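Local coordinates for protein VESB protease (Vibrio cholerae, PDB 4LK4) that probably cleaves peptide bonds in other proteins as a secreted serine endopeptidase of the trypsin-like S1 family, at residues T53-F58 against L101-I106. The protein carries 1 engineered substitution. Numbering follows the deposited sequence.
Sequences TAAHCF and LNDIAI
Asp103 reaches His56 with both of its carboxylate oxygens. Its side chain leaves the backbone with CG anti to the backbone N (chi1 -169°), which brings the carboxylate up to the short 3-10 turn of His56 and Cys57. OD1 accepts the backbone N-H of His56 at 2.8 Å through its syn lone pair, and the backbone N of Ala55 lies equally near this oxygen. Along the histidine side chain, His56 CB lies 3.7 Å from Asp103 OD1, and CG is about equally far from both oxygens. The main bond comes at ND1, whose N-H goes to the syn lone pair of OD2: His56 ND1 to Asp103 OD2 is 2.7 Å, nearly in the plane of the ring, with a second, weak bond from ND1 to OD1. Further out, His56 CE1 passes 3.5 Å from Asp103 OD2. Binding through both the backbone N and ND1 helps to set the ring's rotation, although the ring and carboxylate planes remain 38° apart. Ser216 OG gives OD2 a further hydrogen bond.

The pair corresponds to the His and Asp of the catalytic triad in chymotrypsin-like relatives; Ala199, beside His56 in a Gly-Asp-Ala-Gly-Gly sequence, occupies the place of the usual serine and is probably the engineered substitution. Cys57 is tied to Cys41 by a disulfide. The two segments also join through strands 50-53 and 105-109, antiparallel neighbours in the closed six-stranded barrel of the trypsin domain. Thr53 and Ala105 form a hydrogen-bonded pair, with Thr53 N to Ala105 O at 3.1 Å and Ala105 N to Thr53 O at 3.0 Å. On the face they share, Ala105 CB packs 3.7 Å from Ala55 CA and meets the edge of the Phe58 ring at CE2, 4.2 Å away, with Thr53 CG2 alongside, while Thr53 OG1 hydrogen-bonds to Gly42 O.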
ATOM      1  N   THR A  53      -0.305  -3.874   1.105  1.00 38.36           N
ATOM      2  CA  THR A  53       0.815  -4.450   0.377  1.00 38.06           C
ATOM      3  C   THR A  53       1.957  -3.453   0.338  1.00 37.73           C
ATOM      4  O   THR A  53       1.908  -2.451   1.029  1.00 38.67           O
ATOM      5  CB  THR A  53       0.381  -4.875  -1.037  1.00 39.19           C
ATOM      6  OG1 THR A  53       1.390  -5.721  -1.596  1.00 42.31           O
ATOM      7  CG2 THR A  53       0.225  -3.703  -1.937  1.00 40.40           C
ATOM      8  N   ALA A  54       2.978  -3.723  -0.460  1.00 38.40           N
ATOM      9  CA  ALA A  54       4.180  -2.907  -0.528  1.00 39.66           C
ATOM     10  C   ALA A  54       4.047  -1.947  -1.706  1.00 40.97           C
ATOM     11  O   ALA A  54       3.478  -2.314  -2.724  1.00 42.77           O
ATOM     12  CB  ALA A  54       5.390  -3.810  -0.706  1.00 39.63           C
ATOM     13  N   ALA A  55       4.537  -0.714  -1.602  1.00 41.91           N
ATOM     14  CA  ALA A  55       4.393   0.210  -2.761  1.00 41.64           C
ATOM     15  C   ALA A  55       5.227  -0.202  -3.956  1.00 42.33           C
ATOM     16  O   ALA A  55       4.804  -0.029  -5.101  1.00 41.86           O
ATOM     17  CB  ALA A  55       4.723   1.637  -2.388  1.00 42.30           C
ATOM     18  N   HIS A  56       6.415  -0.740  -3.730  1.00 42.98           N
ATOM     19  CA  HIS A  56       7.255  -1.020  -4.888  1.00 45.72           C
ATOM     20  C   HIS A  56       6.735  -2.151  -5.796  1.00 45.81           C
ATOM     21  O   HIS A  56       7.163  -2.255  -6.925  1.00 48.56           O
ATOM     22  CB  HIS A  56       8.698  -1.269  -4.486  1.00 45.81           C
ATOM     23  CG  HIS A  56       8.959  -2.659  -4.053  1.00 45.78           C
ATOM     24  ND1 HIS A  56       8.944  -3.032  -2.727  1.00 45.42           N
ATOM     25  CD2 HIS A  56       9.268  -3.770  -4.763  1.00 45.46           C
ATOM     26  CE1 HIS A  56       9.228  -4.315  -2.638  1.00 44.97           C
ATOM     27  NE2 HIS A  56       9.427  -4.787  -3.857  1.00 45.80           N
ATOM     28  N   CYS A  57       5.804  -2.970  -5.321  1.00 45.95           N
ATOM     29  CA  CYS A  57       5.078  -3.916  -6.188  1.00 46.49           C
ATOM     30  C   CYS A  57       4.431  -3.226  -7.398  1.00 46.55           C
ATOM     31  O   CYS A  57       4.099  -3.881  -8.396  1.00 46.76           O
ATOM     32  CB  CYS A  57       3.981  -4.620  -5.387  1.00 46.99           C
ATOM     33  SG  CYS A  57       4.626  -5.688  -4.074  1.00 50.37           S
ATOM     34  N   PHE A  58       4.208  -1.915  -7.305  1.00 46.29           N
ATOM     35  CA  PHE A  58       3.558  -1.192  -8.381  1.00 47.16           C
ATOM     36  C   PHE A  58       4.440  -0.167  -9.063  1.00 49.25           C
ATOM     37  O   PHE A  58       3.928   0.634  -9.805  1.00 49.23           O
ATOM     38  CB  PHE A  58       2.267  -0.548  -7.866  1.00 46.77           C
ATOM     39  CG  PHE A  58       1.378  -1.503  -7.153  1.00 46.53           C
ATOM     40  CD1 PHE A  58       0.671  -2.436  -7.851  1.00 47.02           C
ATOM     41  CD2 PHE A  58       1.270  -1.480  -5.795  1.00 48.13           C
ATOM     42  CE1 PHE A  58      -0.134  -3.335  -7.222  1.00 47.21           C
ATOM     43  CE2 PHE A  58       0.469  -2.377  -5.151  1.00 49.07           C
ATOM     44  CZ  PHE A  58      -0.221  -3.329  -5.869  1.00 48.16           C
ATOM     45  N   LEU A 101      12.155   3.504   1.334  1.00 49.38           N
ATOM     46  CA  LEU A 101      11.445   3.998   2.507  1.00 50.11           C
ATOM     47  C   LEU A 101       9.963   4.277   2.207  1.00 47.25           C
ATOM     48  O   LEU A 101       9.580   4.619   1.099  1.00 47.27           O
ATOM     49  CB  LEU A 101      12.091   5.253   3.100  1.00 53.21           C
ATOM     50  CG  LEU A 101      13.574   5.185   3.497  1.00 56.63           C
ATOM     51  CD1 LEU A 101      14.004   6.524   4.079  1.00 60.76           C
ATOM     52  CD2 LEU A 101      13.889   4.067   4.478  1.00 58.22           C
ATOM     53  N   ASN A 102       9.156   4.125   3.240  1.00 45.49           N
ATOM     54  CA  ASN A 102       7.728   4.277   3.189  1.00 44.54           C
ATOM     55  C   ASN A 102       7.136   3.388   2.134  1.00 42.56           C
ATOM     56  O   ASN A 102       6.286   3.808   1.365  1.00 41.80           O
ATOM     57  CB  ASN A 102       7.357   5.732   2.984  1.00 46.01           C
ATOM     58  CG  ASN A 102       8.122   6.638   3.909  1.00 48.80           C
ATOM     59  OD1 ASN A 102       8.107   6.466   5.132  1.00 50.84           O
ATOM     60  ND2 ASN A 102       8.832   7.592   3.330  1.00 49.49           N
ATOM     61  N   ASP A 103       7.590   2.139   2.135  1.00 41.79           N
ATOM     62  CA  ASP A 103       7.214   1.176   1.124  1.00 41.41           C
ATOM     63  C   ASP A 103       5.895   0.555   1.515  1.00 40.15           C
ATOM     64  O   ASP A 103       5.843  -0.541   2.036  1.00 41.32           O
ATOM     65  CB  ASP A 103       8.294   0.110   0.988  1.00 41.59           C
ATOM     66  CG  ASP A 103       8.100  -0.790  -0.219  1.00 41.16           C
ATOM     67  OD1 ASP A 103       7.306  -0.455  -1.126  1.00 40.78           O
ATOM     68  OD2 ASP A 103       8.775  -1.852  -0.257  1.00 41.84           O
ATOM     69  N   ILE A 104       4.817   1.283   1.265  1.00 39.79           N
ATOM     70  CA  ILE A 104       3.522   0.793   1.618  1.00 38.09           C
ATOM     71  C   ILE A 104       2.482   1.301   0.642  1.00 38.25           C
ATOM     72  O   ILE A 104       2.602   2.403   0.120  1.00 36.53           O
ATOM     73  CB  ILE A 104       3.185   1.209   3.047  1.00 38.26           C
ATOM     74  CG1 ILE A 104       1.889   0.544   3.516  1.00 37.80           C
ATOM     75  CG2 ILE A 104       3.116   2.728   3.172  1.00 39.22           C
ATOM     76  CD1 ILE A 104       1.619   0.718   4.992  1.00 38.84           C
ATOM     77  N   ALA A 105       1.462   0.469   0.424  1.00 38.21           N
ATOM     78  CA  ALA A 105       0.395   0.770  -0.515  1.00 38.76           C
ATOM     79  C   ALA A 105      -0.906   0.098  -0.142  1.00 37.92           C
ATOM     80  O   ALA A 105      -0.904  -0.928   0.484  1.00 36.74           O
ATOM     81  CB  ALA A 105       0.805   0.336  -1.924  1.00 38.38           C
ATOM     82  N   ILE A 106      -2.011   0.677  -0.592  1.00 39.07           N
ATOM     83  CA  ILE A 106      -3.339   0.092  -0.435  1.00 39.83           C
ATOM     84  C   ILE A 106      -3.887  -0.214  -1.824  1.00 40.06           C
ATOM     85  O   ILE A 106      -3.799   0.616  -2.718  1.00 39.59           O
ATOM     86  CB  ILE A 106      -4.328   1.075   0.244  1.00 40.88           C
ATOM     87  CG1 ILE A 106      -3.919   1.330   1.693  1.00 41.46           C
ATOM     88  CG2 ILE A 106      -5.765   0.572   0.171  1.00 40.68           C
ATOM     89  CD1 ILE A 106      -3.854   0.077   2.536  1.00 41.65           C
TER